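Local coordinates for Endoglucanase(Endo-1,4-beta-glucanase)protein (Pseudomonas stutzeri, PDB 6R2J) that probably hydrolyses internal beta-1,4-glucosidic bonds of cellulose as a family 5 endoglucanase, and binds cellobiose in its glycan pocket, at residues D2-V5 with L11-H14; L54-F59 with L250-I255; A162-E165 with L171-I174; L201-H206 with I238-K243. All blocks are in the same frame, centred on the assembly; numbering follows the deposited sequence.

Contact 1: residues D2-V5 with L11-H14; sequences DWPV and LALH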
loop_
_atom_site.group_PDB
_atom_site.type_symbol
_atom_site.label_atom_id
_atom_site.label_comp_id
_atom_site.label_asym_id
_atom_site.label_seq_id
_atom_site.Cartn_x
_atom_site.Cartn_y
_atom_site.Cartn_z
ATOM N N ASP A 2 12.868 -9.458 -5.663
ATOM C CA ASP A 2 12.730 -10.475 -4.617
ATOM C C ASP A 2 11.292 -10.545 -4.127
ATOM O O ASP A 2 11.050 -10.614 -2.914
ATOM C CB ASP A 2 13.654 -10.179 -3.440
ATOM C CG ASP A 2 15.085 -10.079 -3.867
ATOM O OD1 ASP A 2 15.322 -10.230 -5.095
ATOM O OD2 ASP A 2 15.956 -9.843 -2.988
ATOM N N TRP A 3 10.341 -10.542 -5.067
ATOM C CA TRP A 3 8.938 -10.605 -4.714
ATOM C C TRP A 3 8.633 -11.946 -4.050
ATOM O O TRP A 3 9.156 -12.981 -4.476
ATOM C CB TRP A 3 8.078 -10.444 -5.965
ATOM C CG TRP A 3 6.732 -9.955 -5.628
ATOM C CD1 TRP A 3 5.616 -10.706 -5.394
ATOM C CD2 TRP A 3 6.349 -8.594 -5.448
ATOM N NE1 TRP A 3 4.572 -9.897 -5.047
ATOM C CE2 TRP A 3 4.983 -8.591 -5.093
ATOM C CE3 TRP A 3 7.028 -7.371 -5.555
ATOM C CZ2 TRP A 3 4.268 -7.415 -4.860
ATOM C CZ3 TRP A 3 6.310 -6.194 -5.334
ATOM C CH2 TRP A 3 4.938 -6.233 -4.990
ATOM N N PRO A 4 7.805 -11.960 -3.008
ATOM C CA PRO A 4 7.488 -13.239 -2.347
ATOM C C PRO A 4 6.825 -14.192 -3.331
ATOM O O PRO A 4 6.138 -13.770 -4.267
ATOM C CB PRO A 4 6.542 -12.845 -1.204
ATOM C CG PRO A 4 6.047 -11.458 -1.565
ATOM C CD PRO A 4 7.114 -10.800 -2.406
ATOM N N VAL A 5 7.090 -15.484 -3.141
ATOM C CA VAL A 5 6.606 -16.532 -4.032
ATOM C C VAL A 5 5.643 -17.419 -3.255
ATOM O O VAL A 5 5.723 -17.533 -2.032
ATOM C CB VAL A 5 7.743 -17.374 -4.654
ATOM C CG1 VAL A 5 8.652 -16.527 -5.512
ATOM C CG2 VAL A 5 8.503 -18.063 -3.553
ATOM N N LEU A 11 3.667 -16.198 -7.948
ATOM C CA LEU A 11 4.054 -15.141 -7.022
ATOM C C LEU A 11 2.962 -14.892 -5.989
ATOM O O LEU A 11 1.786 -15.165 -6.239
ATOM C CB LEU A 11 4.354 -13.841 -7.759
ATOM C CG LEU A 11 5.394 -13.950 -8.873
ATOM C CD1 LEU A 11 5.601 -12.559 -9.489
ATOM C CD2 LEU A 11 6.693 -14.503 -8.355
ATOM N N ALA A 12 3.377 -14.404 -4.806
ATOM C CA ALA A 12 2.441 -13.906 -3.786
ATOM C C ALA A 12 2.005 -12.520 -4.242
ATOM O O ALA A 12 2.627 -11.515 -3.903
ATOM C CB ALA A 12 3.065 -13.852 -2.398
ATOM N N LEU A 13 0.924 -12.471 -5.041
ATOM C CA LEU A 13 0.464 -11.232 -5.644
ATOM C C LEU A 13 -0.518 -10.494 -4.748
ATOM O O LEU A 13 -0.465 -9.264 -4.665
ATOM C CB LEU A 13 -0.235 -11.523 -6.972
ATOM C CG LEU A 13 0.577 -11.975 -8.184
ATOM C CD1 LEU A 13 -0.410 -12.157 -9.375
ATOM C CD2 LEU A 13 1.691 -10.986 -8.574
ATOM N N HIS A 14 -1.415 -11.219 -4.077
ATOM C CA HIS A 14 -2.577 -10.620 -3.431
ATOM C C HIS A 14 -2.453 -10.708 -1.925
ATOM O O HIS A 14 -2.478 -11.804 -1.338
ATOM C CB HIS A 14 -3.858 -11.258 -3.941
ATOM C CG HIS A 14 -4.024 -11.098 -5.414
ATOM N ND1 HIS A 14 -3.931 -9.872 -6.031
ATOM C CD2 HIS A 14 -4.180 -12.006 -6.404
ATOM C CE1 HIS A 14 -4.059 -10.026 -7.336
ATOM N NE2 HIS A 14 -4.231 -11.309 -7.584
#

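Contact 2: residues L54-F59 with L250-I255; sequences LIRFPF and LGEYGI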
loop_
_atom_site.group_PDB
_atom_site.type_symbol
_atom_site.label_atom_id
_atom_site.label_comp_id
_atom_site.label_asym_id
_atom_site.label_seq_id
_atom_site.Cartn_x
_atom_site.Cartn_y
_atom_site.Cartn_z
ATOM N N LEU A 54 2.139 -11.334 1.327
ATOM C CA LEU A 54 2.350 -9.927 1.031
ATOM C C LEU A 54 1.568 -9.069 2.017
ATOM O O LEU A 54 0.372 -9.299 2.246
ATOM C CB LEU A 54 1.917 -9.639 -0.414
ATOM C CG LEU A 54 2.061 -8.234 -0.994
ATOM C CD1 LEU A 54 3.552 -7.948 -1.153
ATOM C CD2 LEU A 54 1.297 -8.045 -2.290
ATOM N N ILE A 55 2.245 -8.077 2.582
ATOM C CA ILE A 55 1.672 -7.170 3.560
ATOM C C ILE A 55 2.084 -5.746 3.195
ATOM O O ILE A 55 3.262 -5.470 2.946
ATOM C CB ILE A 55 2.162 -7.497 4.982
ATOM C CG1 ILE A 55 1.825 -8.948 5.336
ATOM C CG2 ILE A 55 1.583 -6.500 5.993
ATOM C CD1 ILE A 55 0.377 -9.175 5.666
ATOM N N ARG A 56 1.108 -4.845 3.170
ATOM C CA ARG A 56 1.355 -3.414 3.096
ATOM C C ARG A 56 1.089 -2.837 4.479
ATOM O O ARG A 56 0.024 -3.075 5.063
ATOM C CB ARG A 56 0.479 -2.726 2.044
ATOM C CG ARG A 56 0.679 -1.170 2.019
ATOM C CD ARG A 56 -0.026 -0.644 0.815
ATOM N NE ARG A 56 0.034 0.791 0.534
ATOM C CZ ARG A 56 -0.908 1.673 0.838
ATOM N NH1 ARG A 56 -1.992 1.309 1.514
ATOM N NH2 ARG A 56 -0.777 2.925 0.429
ATOM N N PHE A 57 2.050 -2.104 5.018
ATOM C CA PHE A 57 1.933 -1.644 6.398
ATOM C C PHE A 57 2.030 -0.132 6.518
ATOM O O PHE A 57 3.146 0.421 6.495
ATOM C CB PHE A 57 2.979 -2.312 7.283
ATOM C CG PHE A 57 2.755 -2.046 8.735
ATOM C CD1 PHE A 57 1.737 -2.704 9.406
ATOM C CD2 PHE A 57 3.495 -1.100 9.413
ATOM C CE1 PHE A 57 1.474 -2.474 10.757
ATOM C CE2 PHE A 57 3.212 -0.832 10.769
ATOM C CZ PHE A 57 2.219 -1.538 11.436
ATOM N N PRO A 58 0.895 0.575 6.683
ATOM C CA PRO A 58 0.948 2.037 6.875
ATOM C C PRO A 58 1.524 2.463 8.235
ATOM O O PRO A 58 1.261 1.856 9.283
ATOM C CB PRO A 58 -0.520 2.481 6.722
ATOM C CG PRO A 58 -1.220 1.328 6.014
ATOM C CD PRO A 58 -0.487 0.081 6.457
ATOM N N PHE A 59 2.302 3.545 8.194
ATOM C CA PHE A 59 2.784 4.280 9.346
ATOM C C PHE A 59 2.751 5.745 8.924
ATOM O O PHE A 59 2.558 6.079 7.733
ATOM C CB PHE A 59 4.155 3.743 9.744
ATOM C CG PHE A 59 5.232 4.146 8.799
ATOM C CD1 PHE A 59 5.423 3.451 7.625
ATOM C CD2 PHE A 59 5.996 5.291 9.044
ATOM C CE1 PHE A 59 6.401 3.847 6.725
ATOM C CE2 PHE A 59 6.952 5.709 8.161
ATOM C CZ PHE A 59 7.180 4.977 7.006
ATOM N N LEU A 250 -1.792 -2.630 -7.137
ATOM C CA LEU A 250 -3.039 -2.035 -6.653
ATOM C C LEU A 250 -3.046 -2.081 -5.123
ATOM O O LEU A 250 -3.553 -3.022 -4.500
ATOM C CB LEU A 250 -4.236 -2.762 -7.239
ATOM C CG LEU A 250 -5.506 -1.929 -7.136
ATOM C CD1 LEU A 250 -5.549 -0.732 -8.156
ATOM C CD2 LEU A 250 -6.706 -2.851 -7.294
ATOM N N GLY A 251 -2.480 -1.037 -4.520
ATOM C CA GLY A 251 -2.160 -1.046 -3.098
ATOM C C GLY A 251 -3.334 -0.984 -2.152
ATOM O O GLY A 251 -3.168 -1.230 -0.951
ATOM N N GLU A 252 -4.489 -0.587 -2.643
ATOM C CA GLU A 252 -5.680 -0.659 -1.821
ATOM C C GLU A 252 -6.916 -0.871 -2.673
ATOM O O GLU A 252 -7.028 -0.336 -3.771
ATOM C CB GLU A 252 -5.979 0.629 -1.084
ATOM C CG GLU A 252 -4.987 0.996 -0.024
ATOM C CD GLU A 252 -5.372 2.266 0.675
ATOM O OE1 GLU A 252 -6.569 2.668 0.560
ATOM O OE2 GLU A 252 -4.467 2.867 1.300
ATOM N N TYR A 253 -7.870 -1.598 -2.098
ATOM C CA TYR A 253 -9.163 -1.947 -2.664
ATOM C C TYR A 253 -9.827 -2.687 -1.506
ATOM O O TYR A 253 -9.133 -3.347 -0.726
ATOM C CB TYR A 253 -9.030 -2.830 -3.901
ATOM C CG TYR A 253 -8.795 -4.274 -3.599
ATOM C CD1 TYR A 253 -7.505 -4.748 -3.382
ATOM C CD2 TYR A 253 -9.857 -5.166 -3.540
ATOM C CE1 TYR A 253 -7.283 -6.036 -3.127
ATOM C CE2 TYR A 253 -9.636 -6.485 -3.264
ATOM C CZ TYR A 253 -8.361 -6.919 -3.044
ATOM O OH TYR A 253 -8.170 -8.260 -2.763
ATOM N N GLY A 254 -11.149 -2.583 -1.353
ATOM C CA GLY A 254 -11.845 -3.269 -0.275
ATOM C C GLY A 254 -13.331 -3.147 -0.492
ATOM O O GLY A 254 -13.790 -2.317 -1.280
ATOM N N ILE A 255 -14.078 -3.999 0.207
ATOM C CA ILE A 255 -15.525 -4.007 0.032
ATOM C C ILE A 255 -16.194 -4.198 1.381
ATOM O O ILE A 255 -15.668 -4.854 2.284
ATOM C CB ILE A 255 -16.018 -5.122 -0.940
ATOM C CG1 ILE A 255 -15.668 -6.518 -0.420
ATOM C CG2 ILE A 255 -15.474 -4.967 -2.334
ATOM C CD1 ILE A 255 -16.170 -7.672 -1.305
#

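Contact 3: residues A162-E165 with L171-I174; sequences AIRE and LIFI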
loop_
_atom_site.group_PDB
_atom_site.type_symbol
_atom_site.label_atom_id
_atom_site.label_comp_id
_atom_site.label_asym_id
_atom_site.label_seq_id
_atom_site.Cartn_x
_atom_site.Cartn_y
_atom_site.Cartn_z
ATOM N N ALA A 162 17.459 9.867 -2.581
ATOM C CA ALA A 162 18.021 9.698 -1.244
ATOM C C ALA A 162 18.058 8.232 -0.834
ATOM O O ALA A 162 19.067 7.749 -0.296
ATOM C CB ALA A 162 17.216 10.512 -0.230
ATOM N N ILE A 163 16.964 7.507 -1.078
ATOM C CA ILE A 163 16.927 6.091 -0.729
ATOM C C ILE A 163 18.039 5.329 -1.453
ATOM O O ILE A 163 18.688 4.445 -0.881
ATOM C CB ILE A 163 15.541 5.499 -1.069
ATOM C CG1 ILE A 163 14.456 5.913 -0.064
ATOM C CG2 ILE A 163 15.628 3.949 -1.163
ATOM C CD1 ILE A 163 13.008 5.547 -0.538
ATOM N N ARG A 164 18.248 5.634 -2.734
ATOM C CA ARG A 164 19.200 4.893 -3.550
ATOM C C ARG A 164 20.629 5.265 -3.227
ATOM O O ARG A 164 21.546 4.602 -3.732
ATOM C CB ARG A 164 18.895 5.109 -5.041
ATOM C CG ARG A 164 17.509 4.583 -5.473
ATOM C CD ARG A 164 17.580 3.065 -5.526
ATOM N NE ARG A 164 16.410 2.448 -6.137
ATOM C CZ ARG A 164 15.671 1.531 -5.539
ATOM N NH1 ARG A 164 15.967 1.108 -4.321
ATOM N NH2 ARG A 164 14.633 1.028 -6.163
ATOM N N GLU A 165 20.824 6.307 -2.403
ATOM C CA GLU A 165 22.147 6.631 -1.879
ATOM C C GLU A 165 22.583 5.620 -0.826
ATOM O O GLU A 165 23.782 5.440 -0.587
ATOM C CB GLU A 165 22.131 8.013 -1.220
ATOM C CG GLU A 165 21.917 9.220 -2.122
ATOM C CD GLU A 165 21.739 10.521 -1.282
ATOM O OE1 GLU A 165 22.379 10.618 -0.214
ATOM O OE2 GLU A 165 20.953 11.431 -1.651
ATOM N N LEU A 171 12.804 -2.543 -3.338
ATOM C CA LEU A 171 11.774 -1.968 -4.191
ATOM C C LEU A 171 11.260 -0.651 -3.612
ATOM O O LEU A 171 11.211 -0.443 -2.398
ATOM C CB LEU A 171 10.595 -2.933 -4.325
ATOM C CG LEU A 171 10.920 -4.268 -4.990
ATOM C CD1 LEU A 171 9.703 -5.143 -5.045
ATOM C CD2 LEU A 171 11.503 -4.053 -6.367
ATOM N N ILE A 172 10.845 0.236 -4.508
ATOM C CA ILE A 172 10.198 1.487 -4.128
ATOM C C ILE A 172 8.892 1.580 -4.900
ATOM O O ILE A 172 8.879 1.372 -6.124
ATOM C CB ILE A 172 11.072 2.728 -4.408
ATOM C CG1 ILE A 172 12.336 2.711 -3.553
ATOM C CG2 ILE A 172 10.216 4.039 -4.190
ATOM C CD1 ILE A 172 13.416 3.692 -4.039
ATOM N N PHE A 173 7.809 1.922 -4.181
ATOM C CA PHE A 173 6.458 2.040 -4.716
ATOM C C PHE A 173 6.064 3.508 -4.817
ATOM O O PHE A 173 6.122 4.265 -3.827
ATOM C CB PHE A 173 5.491 1.222 -3.861
ATOM C CG PHE A 173 5.844 -0.260 -3.851
ATOM C CD1 PHE A 173 6.874 -0.744 -3.071
ATOM C CD2 PHE A 173 5.163 -1.169 -4.653
ATOM C CE1 PHE A 173 7.201 -2.073 -3.094
ATOM C CE2 PHE A 173 5.487 -2.523 -4.642
ATOM C CZ PHE A 173 6.504 -2.948 -3.880
ATOM N N ILE A 174 5.683 3.897 -6.031
ATOM C CA ILE A 174 5.371 5.274 -6.369
ATOM C C ILE A 174 3.868 5.385 -6.628
ATOM O O ILE A 174 3.339 4.805 -7.585
ATOM C CB ILE A 174 6.188 5.759 -7.582
ATOM C CG1 ILE A 174 7.695 5.538 -7.369
ATOM C CG2 ILE A 174 5.885 7.260 -7.878
ATOM C CD1 ILE A 174 8.317 6.323 -6.232
#

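Contact 4: residues L201-H206 with I238-K243; sequences LIYEAH and IEWLQK. With BGC (beta-D-glucopyranose), chain E.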
loop_
_atom_site.group_PDB
_atom_site.type_symbol
_atom_site.label_atom_id
_atom_site.label_comp_id
_atom_site.label_asym_id
_atom_site.label_seq_id
_atom_site.Cartn_x
_atom_site.Cartn_y
_atom_site.Cartn_z
ATOM N N LEU A 201 11.522 -0.012 -9.220
ATOM C CA LEU A 201 10.409 0.884 -8.934
ATOM C C LEU A 201 9.131 0.264 -9.476
ATOM O O LEU A 201 9.137 -0.336 -10.564
ATOM C CB LEU A 201 10.633 2.209 -9.656
ATOM C CG LEU A 201 9.968 3.512 -9.232
ATOM C CD1 LEU A 201 11.027 4.564 -9.279
ATOM C CD2 LEU A 201 8.828 3.721 -10.197
ATOM N N ILE A 202 8.041 0.433 -8.723
ATOM C CA ILE A 202 6.714 -0.027 -9.127
ATOM C C ILE A 202 5.728 1.100 -8.837
ATOM O O ILE A 202 5.820 1.778 -7.811
ATOM C CB ILE A 202 6.317 -1.351 -8.431
ATOM C CG1 ILE A 202 7.358 -2.417 -8.808
ATOM C CG2 ILE A 202 4.915 -1.743 -8.802
ATOM C CD1 ILE A 202 7.383 -3.644 -7.857
ATOM N N TYR A 203 4.778 1.283 -9.749
ATOM C CA TYR A 203 3.754 2.314 -9.629
ATOM C C TYR A 203 2.515 1.701 -9.019
ATOM O O TYR A 203 2.223 0.523 -9.211
ATOM C CB TYR A 203 3.439 2.945 -10.969
ATOM C CG TYR A 203 4.610 3.753 -11.441
ATOM C CD1 TYR A 203 5.625 3.152 -12.174
ATOM C CD2 TYR A 203 4.736 5.107 -11.103
ATOM C CE1 TYR A 203 6.712 3.876 -12.603
ATOM C CE2 TYR A 203 5.816 5.854 -11.551
ATOM C CZ TYR A 203 6.805 5.231 -12.301
ATOM O OH TYR A 203 7.897 5.940 -12.766
ATOM N N GLU A 204 1.820 2.491 -8.230
ATOM C CA GLU A 204 0.821 1.945 -7.331
ATOM C C GLU A 204 -0.354 2.897 -7.309
ATOM O O GLU A 204 -0.180 4.089 -7.029
ATOM C CB GLU A 204 1.319 1.837 -5.891
ATOM C CG GLU A 204 0.150 1.692 -4.915
ATOM C CD GLU A 204 0.610 1.606 -3.454
ATOM O OE1 GLU A 204 1.841 1.677 -3.177
ATOM O OE2 GLU A 204 -0.271 1.487 -2.585
ATOM N N ALA A 205 -1.543 2.342 -7.538
ATOM C CA ALA A 205 -2.809 3.055 -7.498
ATOM C C ALA A 205 -3.745 2.334 -6.536
ATOM O O ALA A 205 -3.529 1.166 -6.174
ATOM C CB ALA A 205 -3.499 3.103 -8.870
ATOM N N HIS A 206 -4.818 3.054 -6.177
ATOM C CA HIS A 206 -5.884 2.608 -5.294
ATOM C C HIS A 206 -7.178 2.610 -6.075
ATOM O O HIS A 206 -7.331 3.355 -7.044
ATOM C CB HIS A 206 -5.988 3.526 -4.078
ATOM C CG HIS A 206 -4.765 3.471 -3.220
ATOM N ND1 HIS A 206 -4.551 4.298 -2.145
ATOM C CD2 HIS A 206 -3.667 2.680 -3.302
ATOM C CE1 HIS A 206 -3.374 4.027 -1.608
ATOM N NE2 HIS A 206 -2.837 3.021 -2.265
ATOM N N ILE A 238 -3.573 -0.111 -15.703
ATOM C CA ILE A 238 -2.860 -1.200 -16.379
ATOM C C ILE A 238 -2.404 -0.755 -17.766
ATOM O O ILE A 238 -1.260 -0.979 -18.172
ATOM C CB ILE A 238 -3.758 -2.455 -16.441
ATOM C CG1 ILE A 238 -4.159 -2.876 -15.017
ATOM C CG2 ILE A 238 -3.100 -3.545 -17.298
ATOM C CD1 ILE A 238 -3.121 -2.697 -13.967
ATOM N N GLU A 239 -3.292 -0.101 -18.508
ATOM C CA GLU A 239 -2.963 0.310 -19.865
ATOM C C GLU A 239 -1.867 1.359 -19.867
ATOM O O GLU A 239 -0.966 1.320 -20.710
ATOM C CB GLU A 239 -4.213 0.849 -20.562
ATOM C CG GLU A 239 -5.168 -0.269 -20.986
ATOM C CD GLU A 239 -6.343 0.229 -21.749
ATOM O OE1 GLU A 239 -6.351 1.429 -22.050
ATOM O OE2 GLU A 239 -7.261 -0.562 -22.032
ATOM N N TRP A 240 -1.913 2.288 -18.920
ATOM C CA TRP A 240 -0.813 3.234 -18.758
ATOM C C TRP A 240 0.482 2.528 -18.381
ATOM O O TRP A 240 1.551 2.855 -18.911
ATOM C CB TRP A 240 -1.169 4.235 -17.663
ATOM C CG TRP A 240 -0.207 5.324 -17.476
ATOM C CD1 TRP A 240 -0.226 6.563 -18.075
ATOM C CD2 TRP A 240 0.919 5.321 -16.597
ATOM N NE1 TRP A 240 0.836 7.315 -17.636
ATOM C CE2 TRP A 240 1.555 6.578 -16.728
ATOM C CE3 TRP A 240 1.468 4.375 -15.722
ATOM C CZ2 TRP A 240 2.719 6.910 -16.008
ATOM C CZ3 TRP A 240 2.626 4.716 -14.992
ATOM C CH2 TRP A 240 3.234 5.963 -15.146
ATOM N N LEU A 241 0.414 1.567 -17.452
ATOM C CA LEU A 241 1.595 0.763 -17.132
ATOM C C LEU A 241 2.153 0.051 -18.370
ATOM O O LEU A 241 3.346 0.141 -18.666
ATOM C CB LEU A 241 1.250 -0.248 -16.047
ATOM C CG LEU A 241 0.931 0.404 -14.701
ATOM C CD1 LEU A 241 0.236 -0.635 -13.795
ATOM C CD2 LEU A 241 2.127 0.956 -14.009
ATOM N N GLN A 242 1.315 -0.663 -19.108
ATOM C CA GLN A 242 1.824 -1.364 -20.280
ATOM C C GLN A 242 2.459 -0.400 -21.269
ATOM O O GLN A 242 3.526 -0.689 -21.829
ATOM C CB GLN A 242 0.698 -2.165 -20.932
ATOM C CG GLN A 242 0.134 -3.267 -20.016
ATOM C CD GLN A 242 -1.023 -4.030 -20.627
ATOM O OE1 GLN A 242 -1.021 -5.272 -20.658
ATOM N NE2 GLN A 242 -2.017 -3.292 -21.129
ATOM N N LYS A 243 1.822 0.748 -21.509
ATOM C CA LYS A 243 2.341 1.668 -22.516
ATOM C C LYS A 243 3.689 2.242 -22.097
ATOM O O LYS A 243 4.589 2.397 -22.930
ATOM C CB LYS A 243 1.327 2.776 -22.797
ATOM C CG LYS A 243 0.083 2.308 -23.554
ATOM C CD LYS A 243 0.203 2.623 -25.046
ATOM C CE LYS A 243 -0.467 1.548 -25.891
ATOM N NZ LYS A 243 -0.463 1.872 -27.347
HETATM C C2 BGC E . -9.772 8.483 -5.013
HETATM C C3 BGC E . -8.681 7.533 -5.393
HETATM C C4 BGC E . -8.348 6.841 -4.112
HETATM C C5 BGC E . -9.459 6.622 -3.134
HETATM C C6 BGC E . -8.795 5.861 -2.027
HETATM C C1 BGC E . -10.802 8.315 -3.867
HETATM O O2 BGC E . -10.323 8.966 -6.305
HETATM O O3 BGC E . -7.526 8.195 -5.922
HETATM O O4 BGC E . -7.682 5.733 -4.672
HETATM O O5 BGC E . -9.949 7.979 -2.697
HETATM O O6 BGC E . -9.628 6.006 -0.846
#

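Contact 1: residues D2-V5 with L11-H14
Ala12, Trp3 and Leu11 make most of this contact, in which two segments that lead into the first strand (14-18) of the TIM barrel are tied together by a single beta bridge between Val5 and Leu11. Ala12, the centre of an inverse gamma turn, is gripped at both of its backbone polar atoms. Ala12 N donates to Pro4 O at 2.9 Å in a nearly straight bond; Ala12 O accepts from Trp3 NE1 at 2.8 Å. The indole N-H meets this oxygen close to the plane of the ring but well above the carbonyl plane, and the bond is bent to 146°. The Ala12 methyl packs against the proline ring, with Ala12 CB 3.8 Å from Pro4 CB.

Trp3 holds CG opposite its backbone N (chi1 -157°), which carries the pyrrole edge of the indole toward segment 11-14. On one face of the same ring lies CD of Pro4, the next residue, so the indole is fixed by an N-H bond at the rim and a proline methylene above it. The Trp3 side chain also touches Leu137 of strand 136-140. Leu11 crosses the indole at about a right angle, with Leu11 CB 4.1 Å from Trp3 CD1. Its carbonyl oxygen is bonded to Asn316 ND2, which links the contact to the C-terminal part of the chain. Farther out, at the exposed Val5, one methyl branch of each residue completes the contact: Leu11 CD2 lies 4.0 Å from Val5 CG1.

Contact 2: residues L54-F59 with L250-I255
Gly251 meets Arg56 through its carbonyl group: Gly251 O lies 3.7 Å from Arg56 CD, beside the aliphatic end of the arginine chain, and is itself hydrogen-bonded by Asn17 ND2. The two CA atoms are 7.5 Å apart, too far for backbone pairing, because strands 54-59 and 248-252 are not neighbours in the sheet; they face each other through the interior of the (beta/alpha)8 barrel. Arg56 spans the gap with CG anti to its backbone N (chi1 177°) and the chain extended to NE. At Glu252 the carboxylate end swings nearer than the start of its side chain, and Arg56 NH1 forms a salt bridge to Glu252 OE2 at 2.9 Å. The N-H uses the anti lone pair of Glu252 OE2, and this oxygen lies 20° out of the guanidinium plane. The two flat groups are turned 62° apart. Arg56 also bonds Asn143 and pairs with Asp140 and Glu175; a leucine here would probably leave these carboxylates and Glu252 OE2 without their cationic partner. Glu252 OE1 is hydrogen-bonded to Tyr208 OH, and OE2 also meets a bound Tris molecule, probably from the crystallisation liquor. The nearest Glu252 side-chain atom is about 5 Å from a bound glucose in the glycan pocket.

Contact 3: residues A162-E165 with L171-I174
One face of the Arg164 guanidinium carries the end of Ile172: CD1 sits 3.4 Å above the plane, over its centre, with Ile172 CD1 3.5 Å from Arg164 CZ and nearly equidistant from the two terminal nitrogens. The nitrogens of the same group are engaged elsewhere. NE is salt-bridged to Asp196 OD1, and NH1 bonds the backbone oxygens of Asp167 and Thr170 in the turn that leads to the strand. A bend at chi2 (-74°) brings the end of the arginine nearer to the strand than its first bond would suggest.

Beside the guanidinium, Ile163 is directed toward the strand and meets Ile172 tip to tip, Ile163 CG2 lying 3.6 Å from Ile172 CD1. The one methyl, Ile172 CD1, thus touches both the Ile163 branch and the face of Arg164.

The contact closes the second half of the beta-alpha-beta unit formed by strand 136-140, helix 152-166 and strand 171-175, packing the last turn of the helix against the outer side of the barrel sheet. Ile163 also touches Tyr139 of the first strand and Trp123 of helix 116-130. No hydrogen bond passes between the two segments. Their cohesion is apolar and dispersive, and the arginine can join it because its N-H groups are directed to Asp196 and the turn, while its face lies against a hydrocarbon.

Contact 4: residues L201-H206 with I238-K243
Tyr203 is met over one face of its ring by the edge of Trp240, a T-shaped pair with centroids 5.5 Å apart and planes at 75°. The approach is off centre: Trp240 CZ3 comes nearest to Tyr203 CG, at 4.2 Å, rather than to the middle of the ring. Tyr203 CB packs on Leu241 CD2 at 3.9 Å, and that methyl also borders the indole edge. Trp240 has CG anti to its backbone N (chi1 -175°), which sends the indole toward the strand. The polar rims are satisfied outside the two segments, Tyr203 OH by Ile194 N and Trp240 NE1 by Ala190 O.

Helix 229-244 here covers the outer side of the TIM barrel, as part of the beta-alpha-beta crossover from strand 201-206 to the neighbouring strand 248-252. Glu204 points away from the helix, into the barrel, where Asp140 and Glu175 put further carboxylates close by. Glu204 OE2 accepts from His206 NE2 at 3.0 Å, the oxygen lying in the imidazole plane but being approached from above the carboxylate plane. His206 belongs to the glycan pocket; its ND1 is bonded to Glu144 OE2, and its CB lies against O4 of the glucose, an approach so short that its detail is doubtful. With an alanine in place of His206, Glu204 and Glu144 would probably lose the imidazole that joins them. The sugar is hydrogen-bonded to the backbone oxygens of Arg178, Trp179 and Ser214.

Contact 1 comes first in the chain and lies at the floor of the barrel, its centre about 14 Å from that of contact 2; other centres are about 16 to 19 Å apart. Contacts 3 and 4 follow one another inside the long loop closed by contact 2. All three later contacts draw on the same parallel sheet. Strands 171-175 and 201-206 are neighbours in it, as are 201-206 and 248-252, so probable backbone hydrogen bonds run from contact 3 through contact 4 to contact 2. Trp3 touches Leu54, Leu171, Phe173 and Ile202, joining the N-terminal segment to all three. Contacts 3 and 4 pack helices outside the barrel, while inside it strand 201-206 joins contact 2 beside the glycan pocket.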